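Local coordinates for SusD superfamily protein (Bacteroides vulgatus ATCC 8482, PDB 3JQ0) that probably binds nutrients, perhaps glycans, at the bacterial outer membrane, at residues Y276-G281 / V332-G336; F304-R310 / F416-W422; K421-P425 / K436-R440. All blocks are in the same frame, centred on the assembly; numbering follows the deposited sequence. Where two conformers were deposited one is given.

Contact 1: residues Y276-G281 / V332-G336; sequences YCDENG and VSYFG
The type I beta turn from Asp278 to Gly281 folds over Val332, at the start of the second strand of the beta hairpin 320-326/332-339, while the tyrosine ahead of the turn reaches Phe335 further along that strand. Val332 splits its two methyls between parts of the turn. With Val332 CG1 anti to the backbone N (chi1 178°), that branch lies 3.8 Å from Asp278 O and also approaches Glu279 O. Val332 CG2 turns to the end of the turn, 3.5 Å from Gly281 CA, where no side chain stands between backbone and methyl. Cys277 SG adds a looser apolar contact, 4.2 Å from Val332 CG1.

The turn is braced from within. Gly281 N donates to Asp278 O at 3.0 Å, and Asn280 N donates to Asp278 OD1 at 2.9 Å in an Asx turn. The latter donor stands above the carboxylate plane rather than in it.

Tyr276 and Phe335 form the aromatic half. Their side chains cross at about a right angle, and the rings meet obliquely, with planes at 44° and Tyr276 CE1 3.5 Å from Phe335 CE2. The phenol oxygen lies at the Phe335 edge, in its plane, with Tyr276 OH 3.8 Å from Phe335 CE2. Ile46 touches both side chains, Lys325 makes a cation-pi contact with Phe335, and at this end Phe335 and Gly336 both face Val323 in a classic beta bulge.

Between the segments the chemistry is one of methyl, sulfur and ring packing, so the direct contact with this strand probably rests on dispersion and shape. Polar attachment comes from the partner strand, through the backbone bonding of Cys277 with Tyr324 and the bond of Lys326 NZ to Gly281 O.

Contact 2: residues F304-R310 / F416-W422; sequences FYFKGFR and FYTDNKW. With SO4 (sulfate ion), chain I.
Lys307 and Phe416 lead a mixed polar and aromatic contact that docks the loop 304-310 on the end of helix 414-417 and the turn that follows it. The ammonium group binds two carbonyls: Lys307 NZ lies 2.8 Å from Thr418 O, almost in line with that C=O, and 2.9 Å from Phe416 O, where it stands well above the carbonyl plane. A bend at chi2 (-71°) swings the lysine chain past Asn420, which runs the other way and donates from Asn420 ND2 to a lone pair of Lys307 O at 2.9 Å.

Arg310 lays CD over the centre of one Phe416 face, 3.6 Å from the ring centroid. Its guanidinium edge binds a sulfate ion, probably from the crystallisation liquor, through Arg310 NE to sulfate O3 and Arg310 NH2 to sulfate O2, each 2.9 Å, while NH1 pairs with Asp411. At the other end the edge of Phe304 points to the face of the Trp422 indole, Phe304 CD1 lying 3.5 Å from Trp422 CD2, with its plane at 73° to the five-membered ring.

Asn420 OD1 also accepts from Trp422 N, 3.1 Å away. The segment thus passes from helix to type II beta turn to Asx turn, a helix exit whose carbonyls are taken up by a lysine from another loop.

Contact 3: residues K421-P425 / K436-R440; sequences KWMKP and KERLR
Selenomethionine 423 (Met423) carries the tight part of this contact, pushing its side chain between Lys436, Leu439 and Arg440 on one side of helix 430-441. CG occupies the crowded position between backbone N and carbonyl carbon (chi1 62°), from which the chain runs on to the helix, crossing each of the three side chains at about a right angle. Its selenium touches aliphatic and charged surface alike: Met423 SE is 3.8 Å from Lys436 CD and 3.5 Å from Arg440 NH2, approaching the guanidinium obliquely. The terminal methyl turns instead to leucine, Met423 CE lying 3.7 Å from Leu439 CD2. That same leucine branch also rests against the carbonyl of the preceding loop residue, with Leu439 CD2 3.7 Å from Trp422 O. Lys436 CD meanwhile covers part of one face of the Arg440 guanidinium, so the two cationic side chains are layered beside the selenium. Arg440 NH1 pairs with Asp411, and its NE bonds to Gly308 O.

Toward Lys424 and Pro425 the packing is looser and the residues are partly exposed. Lys424 carries its side chain away from the helix, to Tyr463 OH, and Pro425 comes close to the helix through its backbone. One polar bond fastens this side: Lys436 NZ donates to Lys424 O at 2.8 Å, in the carbonyl plane. A bend at chi3 (69°) brings the ammonium group there, beyond CG and CD, which lie along Met423.

Lys436 thus serves both halves, its chain as apolar packing and its tip as a donor. The buried ammonium group also has a salt bridge to Asp426 and a hydrogen bond with Tyr417 OH, surroundings that would be expected to keep it charged while it pins the loop to the helix.

From the N terminus, the chain leaves helix 269-275 through 276-281, passes 304-310, and closes contact 1 on reaching 332-336 on strand 332-339. Contact 2 opens before that closure and ends much later, at 416-422, so the two loops cross; Tyr334 of the hairpin also packs on Tyr305 and Phe306. Contact 3 follows contact 1 in series and opens on Lys421 and Trp422, the residues where contact 2 ends, then closes a short loop at 436-440. Contacts 2 and 3 meet again in space, where Met423 CE packs on the carbonyls of Lys307 and Gly308. Together they tie the hairpin, the 304-310 loop and helices 414-417 and 430-441 into one continuous region.

Contact 1: residues Y276-G281 / V332-G336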
loop_
_atom_site.group_PDB
_atom_site.type_symbol
_atom_site.label_atom_id
_atom_site.label_comp_id
_atom_site.label_asym_id
_atom_site.label_seq_id
_atom_site.Cartn_x
_atom_site.Cartn_y
_atom_site.Cartn_z
ATOM N N TYR A 276 -8.047 28.328 7.060
ATOM C CA TYR A 276 -7.958 27.408 8.221
ATOM C C TYR A 276 -7.098 28.002 9.353
ATOM O O TYR A 276 -6.371 28.983 9.166
ATOM C CB TYR A 276 -7.388 26.071 7.789
ATOM C CG TYR A 276 -8.132 25.361 6.670
ATOM C CD1 TYR A 276 -9.480 25.557 6.429
ATOM C CD2 TYR A 276 -7.458 24.488 5.867
ATOM C CE1 TYR A 276 -10.126 24.881 5.385
ATOM C CE2 TYR A 276 -8.077 23.795 4.825
ATOM C CZ TYR A 276 -9.416 23.994 4.605
ATOM O OH TYR A 276 -10.076 23.368 3.579
ATOM N N CYS A 277 -7.195 27.382 10.495
ATOM C CA CYS A 277 -6.378 27.706 11.639
ATOM C C CYS A 277 -6.061 26.399 12.372
ATOM O O CYS A 277 -6.611 25.327 12.083
ATOM C CB CYS A 277 -7.051 28.713 12.570
ATOM S SG CYS A 277 -8.529 28.128 13.399
ATOM N N ASP A 278 -5.215 26.536 13.379
ATOM C CA ASP A 278 -4.841 25.394 14.222
ATOM C C ASP A 278 -5.776 25.314 15.456
ATOM O O ASP A 278 -6.750 26.048 15.587
ATOM C CB ASP A 278 -3.338 25.474 14.567
ATOM C CG ASP A 278 -2.999 26.630 15.497
ATOM O OD1 ASP A 278 -3.882 27.163 16.220
ATOM O OD2 ASP A 278 -1.792 26.959 15.518
ATOM N N GLU A 279 -5.483 24.377 16.366
ATOM C CA GLU A 279 -6.406 24.100 17.464
ATOM C C GLU A 279 -6.487 25.266 18.445
ATOM O O GLU A 279 -7.393 25.348 19.248
ATOM C CB GLU A 279 -6.023 22.821 18.190
ATOM C CG GLU A 279 -4.776 22.911 19.064
ATOM C CD GLU A 279 -4.438 21.664 19.837
ATOM O OE1 GLU A 279 -5.169 20.670 19.740
ATOM O OE2 GLU A 279 -3.411 21.685 20.552
ATOM N N ASN A 280 -5.482 26.142 18.410
ATOM C CA ASN A 280 -5.447 27.335 19.259
ATOM C C ASN A 280 -6.144 28.529 18.609
ATOM O O ASN A 280 -6.159 29.593 19.200
ATOM C CB ASN A 280 -3.996 27.707 19.568
ATOM C CG ASN A 280 -3.242 26.671 20.321
ATOM O OD1 ASN A 280 -2.051 26.355 19.946
ATOM N ND2 ASN A 280 -3.796 26.131 21.328
ATOM N N GLY A 281 -6.613 28.399 17.369
ATOM C CA GLY A 281 -7.216 29.485 16.645
ATOM C C GLY A 281 -6.243 30.335 15.856
ATOM O O GLY A 281 -6.629 31.415 15.408
ATOM N N VAL A 332 -13.379 28.622 17.856
ATOM C CA VAL A 332 -12.536 27.714 17.088
ATOM C C VAL A 332 -13.214 26.363 17.028
ATOM O O VAL A 332 -13.521 25.784 18.074
ATOM C CB VAL A 332 -11.153 27.606 17.714
ATOM C CG1 VAL A 332 -10.242 26.602 16.953
ATOM C CG2 VAL A 332 -10.462 28.972 17.848
ATOM N N SER A 333 -13.470 25.847 15.829
ATOM C CA SER A 333 -14.189 24.588 15.614
ATOM C C SER A 333 -13.357 23.673 14.701
ATOM O O SER A 333 -12.818 24.143 13.691
ATOM C CB SER A 333 -15.529 24.910 14.953
ATOM O OG SER A 333 -16.341 25.642 15.869
ATOM N N TYR A 334 -13.335 22.388 15.003
ATOM C CA TYR A 334 -12.720 21.397 14.160
ATOM C C TYR A 334 -13.403 21.381 12.803
ATOM O O TYR A 334 -14.635 21.374 12.732
ATOM C CB TYR A 334 -12.850 20.032 14.815
ATOM C CG TYR A 334 -12.438 18.862 13.948
ATOM C CD1 TYR A 334 -11.117 18.704 13.525
ATOM C CD2 TYR A 334 -13.343 17.920 13.533
ATOM C CE1 TYR A 334 -10.747 17.628 12.705
ATOM C CE2 TYR A 334 -12.998 16.876 12.726
ATOM C CZ TYR A 334 -11.679 16.713 12.332
ATOM O OH TYR A 334 -11.291 15.666 11.527
ATOM N N PHE A 335 -12.611 21.385 11.744
ATOM C CA PHE A 335 -13.134 21.442 10.386
ATOM C C PHE A 335 -12.905 20.109 9.662
ATOM O O PHE A 335 -13.827 19.558 9.058
ATOM C CB PHE A 335 -12.580 22.650 9.662
ATOM C CG PHE A 335 -13.251 22.911 8.314
ATOM C CD1 PHE A 335 -14.606 23.202 8.236
ATOM C CD2 PHE A 335 -12.523 22.866 7.136
ATOM C CE1 PHE A 335 -15.192 23.410 6.971
ATOM C CE2 PHE A 335 -13.099 23.119 5.917
ATOM C CZ PHE A 335 -14.427 23.374 5.836
ATOM N N GLY A 336 -11.694 19.578 9.708
ATOM C CA GLY A 336 -11.449 18.276 9.147
ATOM C C GLY A 336 -9.979 17.950 9.149
ATOM O O GLY A 336 -9.136 18.772 9.521
#

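Contact 2: residues F304-R310 / F416-W422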
loop_
_atom_site.group_PDB
_atom_site.type_symbol
_atom_site.label_atom_id
_atom_site.label_comp_id
_atom_site.label_asym_id
_atom_site.label_seq_id
_atom_site.Cartn_x
_atom_site.Cartn_y
_atom_site.Cartn_z
ATOM N N PHE A 304 -13.110 10.256 11.488
ATOM C CA PHE A 304 -12.036 9.301 11.703
ATOM C C PHE A 304 -10.894 9.883 12.505
ATOM O O PHE A 304 -10.239 9.151 13.248
ATOM C CB PHE A 304 -11.537 8.759 10.370
ATOM C CG PHE A 304 -10.463 7.725 10.505
ATOM C CD1 PHE A 304 -10.760 6.429 10.854
ATOM C CD2 PHE A 304 -9.122 8.079 10.342
ATOM C CE1 PHE A 304 -9.739 5.485 11.031
ATOM C CE2 PHE A 304 -8.106 7.119 10.517
ATOM C CZ PHE A 304 -8.453 5.830 10.820
ATOM N N TYR A 305 -10.658 11.194 12.389
ATOM C CA TYR A 305 -9.535 11.792 13.078
ATOM C C TYR A 305 -9.576 11.515 14.569
ATOM O O TYR A 305 -8.528 11.316 15.164
ATOM C CB TYR A 305 -9.442 13.312 12.814
ATOM C CG TYR A 305 -8.246 13.960 13.460
ATOM C CD1 TYR A 305 -7.018 13.952 12.834
ATOM C CD2 TYR A 305 -8.329 14.500 14.738
ATOM C CE1 TYR A 305 -5.899 14.498 13.426
ATOM C CE2 TYR A 305 -7.200 15.037 15.344
ATOM C CZ TYR A 305 -5.989 15.011 14.704
ATOM O OH TYR A 305 -4.884 15.507 15.299
ATOM N N PHE A 306 -10.773 11.497 15.170
ATOM C CA PHE A 306 -10.916 11.261 16.601
ATOM C C PHE A 306 -11.259 9.830 16.981
ATOM O O PHE A 306 -11.399 9.555 18.169
ATOM C CB PHE A 306 -11.891 12.290 17.214
ATOM C CG PHE A 306 -11.429 13.714 17.099
ATOM C CD1 PHE A 306 -10.448 14.177 17.940
ATOM C CD2 PHE A 306 -11.944 14.556 16.118
ATOM C CE1 PHE A 306 -9.978 15.481 17.844
ATOM C CE2 PHE A 306 -11.480 15.868 16.019
ATOM C CZ PHE A 306 -10.527 16.326 16.882
ATOM N N LYS A 307 -11.364 8.951 16.002
ATOM C CA LYS A 307 -11.680 7.553 16.242
ATOM C C LYS A 307 -10.645 6.574 15.676
ATOM O O LYS A 307 -10.830 5.377 15.700
ATOM C CB LYS A 307 -13.082 7.208 15.739
ATOM C CG LYS A 307 -14.215 7.845 16.563
ATOM C CD LYS A 307 -14.308 7.162 17.955
ATOM C CE LYS A 307 -15.516 7.497 18.771
ATOM N NZ LYS A 307 -15.410 6.985 20.138
ATOM N N GLY A 308 -9.512 7.076 15.197
ATOM C CA GLY A 308 -8.498 6.252 14.559
ATOM C C GLY A 308 -7.439 5.718 15.506
ATOM O O GLY A 308 -6.937 4.609 15.326
ATOM N N PHE A 309 -7.043 6.565 16.483
ATOM C CA PHE A 309 -5.798 6.366 17.260
ATOM C C PHE A 309 -6.032 6.712 18.704
ATOM O O PHE A 309 -6.700 7.706 19.028
ATOM C CB PHE A 309 -4.701 7.300 16.706
ATOM C CG PHE A 309 -4.382 7.068 15.261
ATOM C CD1 PHE A 309 -5.097 7.757 14.303
ATOM C CD2 PHE A 309 -3.363 6.224 14.867
ATOM C CE1 PHE A 309 -4.819 7.588 12.932
ATOM C CE2 PHE A 309 -3.082 6.050 13.506
ATOM C CZ PHE A 309 -3.809 6.719 12.569
ATOM N N ARG A 310 -5.431 5.934 19.572
ATOM C CA ARG A 310 -5.394 6.264 20.983
ATOM C C ARG A 310 -4.445 7.421 21.234
ATOM O O ARG A 310 -3.483 7.660 20.495
ATOM C CB ARG A 310 -4.933 5.056 21.820
ATOM C CG ARG A 310 -5.737 3.772 21.619
ATOM C CD ARG A 310 -7.238 3.934 21.933
ATOM N NE ARG A 310 -7.501 4.508 23.256
ATOM C CZ ARG A 310 -7.393 3.843 24.410
ATOM N NH1 ARG A 310 -7.183 2.549 24.423
ATOM N NH2 ARG A 310 -7.571 4.480 25.551
ATOM N N PHE A 416 -13.539 4.900 23.740
ATOM C CA PHE A 416 -12.902 5.084 22.462
ATOM C C PHE A 416 -13.578 4.183 21.395
ATOM O O PHE A 416 -13.740 4.594 20.225
ATOM C CB PHE A 416 -11.424 4.724 22.575
ATOM C CG PHE A 416 -10.712 4.912 21.268
ATOM C CD1 PHE A 416 -10.233 6.158 20.876
ATOM C CD2 PHE A 416 -10.571 3.821 20.406
ATOM C CE1 PHE A 416 -9.634 6.322 19.643
ATOM C CE2 PHE A 416 -9.978 4.025 19.162
ATOM C CZ PHE A 416 -9.487 5.246 18.792
ATOM N N TYR A 417 -13.885 2.935 21.743
ATOM C CA TYR A 417 -14.432 1.992 20.815
ATOM C C TYR A 417 -15.931 2.089 20.596
ATOM O O TYR A 417 -16.477 1.440 19.710
ATOM C CB TYR A 417 -13.974 0.544 21.122
ATOM C CG TYR A 417 -12.458 0.430 20.910
ATOM C CD1 TYR A 417 -11.897 0.399 19.621
ATOM C CD2 TYR A 417 -11.579 0.434 21.979
ATOM C CE1 TYR A 417 -10.553 0.391 19.439
ATOM C CE2 TYR A 417 -10.204 0.432 21.786
ATOM C CZ TYR A 417 -9.703 0.431 20.489
ATOM O OH TYR A 417 -8.330 0.487 20.270
ATOM N N THR A 418 -16.606 2.873 21.408
ATOM C CA THR A 418 -18.028 3.188 21.194
ATOM C C THR A 418 -18.196 4.074 19.966
ATOM O O THR A 418 -17.428 5.012 19.749
ATOM C CB THR A 418 -18.614 3.846 22.451
ATOM O OG1 THR A 418 -18.598 2.880 23.497
ATOM C CG2 THR A 418 -20.059 4.299 22.220
ATOM N N ASP A 419 -19.207 3.756 19.154
ATOM C CA ASP A 419 -19.502 4.529 17.942
ATOM C C ASP A 419 -18.258 4.650 17.070
ATOM O O ASP A 419 -17.933 5.734 16.564
ATOM C CB ASP A 419 -20.075 5.918 18.281
ATOM C CG ASP A 419 -21.403 5.849 19.008
ATOM O OD1 ASP A 419 -22.206 4.949 18.704
ATOM O OD2 ASP A 419 -21.634 6.704 19.892
ATOM N N ASN A 420 -17.539 3.519 16.939
ATOM C CA ASN A 420 -16.302 3.490 16.185
ATOM C C ASN A 420 -16.437 2.455 15.100
ATOM O O ASN A 420 -16.228 1.265 15.332
ATOM C CB ASN A 420 -15.120 3.202 17.068
ATOM C CG ASN A 420 -13.810 3.378 16.377
ATOM O OD1 ASN A 420 -13.726 3.235 15.152
ATOM N ND2 ASN A 420 -12.765 3.761 17.131
ATOM N N LYS A 421 -16.849 2.893 13.909
ATOM C CA LYS A 421 -17.152 1.930 12.851
ATOM C C LYS A 421 -15.907 1.365 12.186
ATOM O O LYS A 421 -16.032 0.448 11.372
ATOM C CB LYS A 421 -18.082 2.501 11.782
ATOM C CG LYS A 421 -17.397 3.498 10.856
ATOM C CD LYS A 421 -18.201 3.733 9.571
ATOM C CE LYS A 421 -17.386 4.435 8.474
ATOM N NZ LYS A 421 -18.238 4.614 7.246
ATOM N N TRP A 422 -14.735 1.906 12.487
ATOM C CA TRP A 422 -13.502 1.516 11.833
ATOM C C TRP A 422 -12.738 0.344 12.463
ATOM O O TRP A 422 -11.853 -0.203 11.841
ATOM C CB TRP A 422 -12.556 2.735 11.709
ATOM C CG TRP A 422 -13.120 3.795 10.830
ATOM C CD1 TRP A 422 -13.008 3.883 9.482
ATOM C CD2 TRP A 422 -13.913 4.912 11.221
ATOM N NE1 TRP A 422 -13.679 4.982 9.007
ATOM C CE2 TRP A 422 -14.242 5.648 10.063
ATOM C CE3 TRP A 422 -14.336 5.405 12.463
ATOM C CZ2 TRP A 422 -15.030 6.782 10.104
ATOM C CZ3 TRP A 422 -15.084 6.522 12.505
ATOM C CH2 TRP A 422 -15.426 7.215 11.331
HETATM S S SO4 I . -8.004 8.025 24.536
HETATM O O1 SO4 I . -9.029 8.748 23.739
HETATM O O2 SO4 I . -8.565 7.203 25.604
HETATM O O3 SO4 I . -7.293 7.344 23.514
HETATM O O4 SO4 I . -7.346 9.114 25.220
#

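Contact 3: residues K421-P425 / K436-R440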
loop_
_atom_site.group_PDB
_atom_site.type_symbol
_atom_site.label_atom_id
_atom_site.label_comp_id
_atom_site.label_asym_id
_atom_site.label_seq_id
_atom_site.Cartn_x
_atom_site.Cartn_y
_atom_site.Cartn_z
ATOM N N LYS A 421 -16.849 2.893 13.909
ATOM C CA LYS A 421 -17.152 1.930 12.851
ATOM C C LYS A 421 -15.907 1.365 12.186
ATOM O O LYS A 421 -16.032 0.448 11.372
ATOM C CB LYS A 421 -18.082 2.501 11.782
ATOM C CG LYS A 421 -17.397 3.498 10.856
ATOM C CD LYS A 421 -18.201 3.733 9.571
ATOM C CE LYS A 421 -17.386 4.435 8.474
ATOM N NZ LYS A 421 -18.238 4.614 7.246
ATOM N N TRP A 422 -14.735 1.906 12.487
ATOM C CA TRP A 422 -13.502 1.516 11.833
ATOM C C TRP A 422 -12.738 0.344 12.463
ATOM O O TRP A 422 -11.853 -0.203 11.841
ATOM C CB TRP A 422 -12.556 2.735 11.709
ATOM C CG TRP A 422 -13.120 3.795 10.830
ATOM C CD1 TRP A 422 -13.008 3.883 9.482
ATOM C CD2 TRP A 422 -13.913 4.912 11.221
ATOM N NE1 TRP A 422 -13.679 4.982 9.007
ATOM C CE2 TRP A 422 -14.242 5.648 10.063
ATOM C CE3 TRP A 422 -14.336 5.405 12.463
ATOM C CZ2 TRP A 422 -15.030 6.782 10.104
ATOM C CZ3 TRP A 422 -15.084 6.522 12.505
ATOM C CH2 TRP A 422 -15.426 7.215 11.331
HETATM N N MSE A 423 -13.012 0.034 13.725
HETATM C CA MSE A 423 -12.166 -0.894 14.466
HETATM C C MSE A 423 -12.838 -1.290 15.753
HETATM O O MSE A 423 -13.793 -0.656 16.220
HETATM C CB MSE A 423 -10.811 -0.230 14.757
HETATM C CG MSE A 423 -10.925 1.008 15.621
HETATM SE SE MSE A 423 -9.282 2.021 15.718
HETATM C CE MSE A 423 -9.523 2.828 13.993
ATOM N N LYS A 424 -12.313 -2.362 16.319
ATOM C CA LYS A 424 -12.859 -3.025 17.514
ATOM C C LYS A 424 -11.831 -2.985 18.647
ATOM O O LYS A 424 -10.611 -2.926 18.378
ATOM C CB LYS A 424 -13.155 -4.519 17.203
ATOM C CG LYS A 424 -14.061 -4.791 15.990
ATOM C CD LYS A 424 -15.524 -4.352 16.214
ATOM C CE LYS A 424 -16.480 -4.547 14.985
ATOM N NZ LYS A 424 -16.158 -3.569 13.841
ATOM N N PRO A 425 -12.295 -3.130 19.898
ATOM C CA PRO A 425 -11.370 -3.403 20.958
ATOM C C PRO A 425 -10.563 -4.673 20.691
ATOM O O PRO A 425 -11.035 -5.578 19.982
ATOM C CB PRO A 425 -12.290 -3.587 22.167
ATOM C CG PRO A 425 -13.545 -4.051 21.580
ATOM C CD PRO A 425 -13.694 -3.276 20.351
ATOM N N LYS A 436 -6.956 -3.653 12.885
ATOM C CA LYS A 436 -6.857 -2.326 13.500
ATOM C C LYS A 436 -5.437 -1.836 13.427
ATOM O O LYS A 436 -5.170 -0.673 13.126
ATOM C CB LYS A 436 -7.368 -2.429 14.933
ATOM C CG LYS A 436 -7.126 -1.168 15.790
ATOM C CD LYS A 436 -7.814 -1.226 17.150
ATOM C CE LYS A 436 -7.215 -2.244 18.098
ATOM N NZ LYS A 436 -8.007 -2.339 19.372
ATOM N N GLU A 437 -4.488 -2.722 13.730
ATOM C CA GLU A 437 -3.078 -2.338 13.743
ATOM C C GLU A 437 -2.643 -1.917 12.339
ATOM O O GLU A 437 -1.932 -0.909 12.182
ATOM C CB GLU A 437 -2.198 -3.433 14.301
ATOM C CG GLU A 437 -0.853 -2.907 14.776
ATOM C CD GLU A 437 -0.974 -1.974 15.963
ATOM O OE1 GLU A 437 -1.911 -2.173 16.791
ATOM O OE2 GLU A 437 -0.169 -1.027 16.062
ATOM N N ARG A 438 -3.029 -2.674 11.326
ATOM C CA ARG A 438 -2.682 -2.351 9.969
ATOM C C ARG A 438 -3.325 -1.059 9.503
ATOM O O ARG A 438 -2.723 -0.283 8.746
ATOM C CB ARG A 438 -3.018 -3.500 8.995
ATOM C CG ARG A 438 -2.147 -4.714 9.189
ATOM C CD ARG A 438 -2.430 -5.794 8.156
ATOM N NE ARG A 438 -2.062 -5.445 6.824
ATOM C CZ ARG A 438 -0.847 -5.468 6.334
ATOM N NH1 ARG A 438 0.186 -5.799 7.076
ATOM N NH2 ARG A 438 -0.657 -5.165 5.044
ATOM N N LEU A 439 -4.550 -0.793 9.956
ATOM C CA LEU A 439 -5.228 0.451 9.619
ATOM C C LEU A 439 -4.402 1.647 10.140
ATOM O O LEU A 439 -4.133 2.606 9.426
ATOM C CB LEU A 439 -6.664 0.460 10.158
ATOM C CG LEU A 439 -7.456 1.747 9.977
ATOM C CD1 LEU A 439 -7.505 2.261 8.564
ATOM C CD2 LEU A 439 -8.820 1.579 10.579
ATOM N N ARG A 440 -4.032 1.561 11.413
ATOM C CA ARG A 440 -3.243 2.605 12.042
ATOM C C ARG A 440 -1.879 2.761 11.395
ATOM O O ARG A 440 -1.341 3.892 11.335
ATOM C CB ARG A 440 -3.108 2.299 13.550
ATOM C CG ARG A 440 -4.410 2.490 14.304
ATOM C CD ARG A 440 -4.295 2.094 15.761
ATOM N NE ARG A 440 -5.514 2.451 16.482
ATOM C CZ ARG A 440 -5.865 1.993 17.676
ATOM N NH1 ARG A 440 -5.175 1.038 18.269
ATOM N NH2 ARG A 440 -6.958 2.484 18.237
#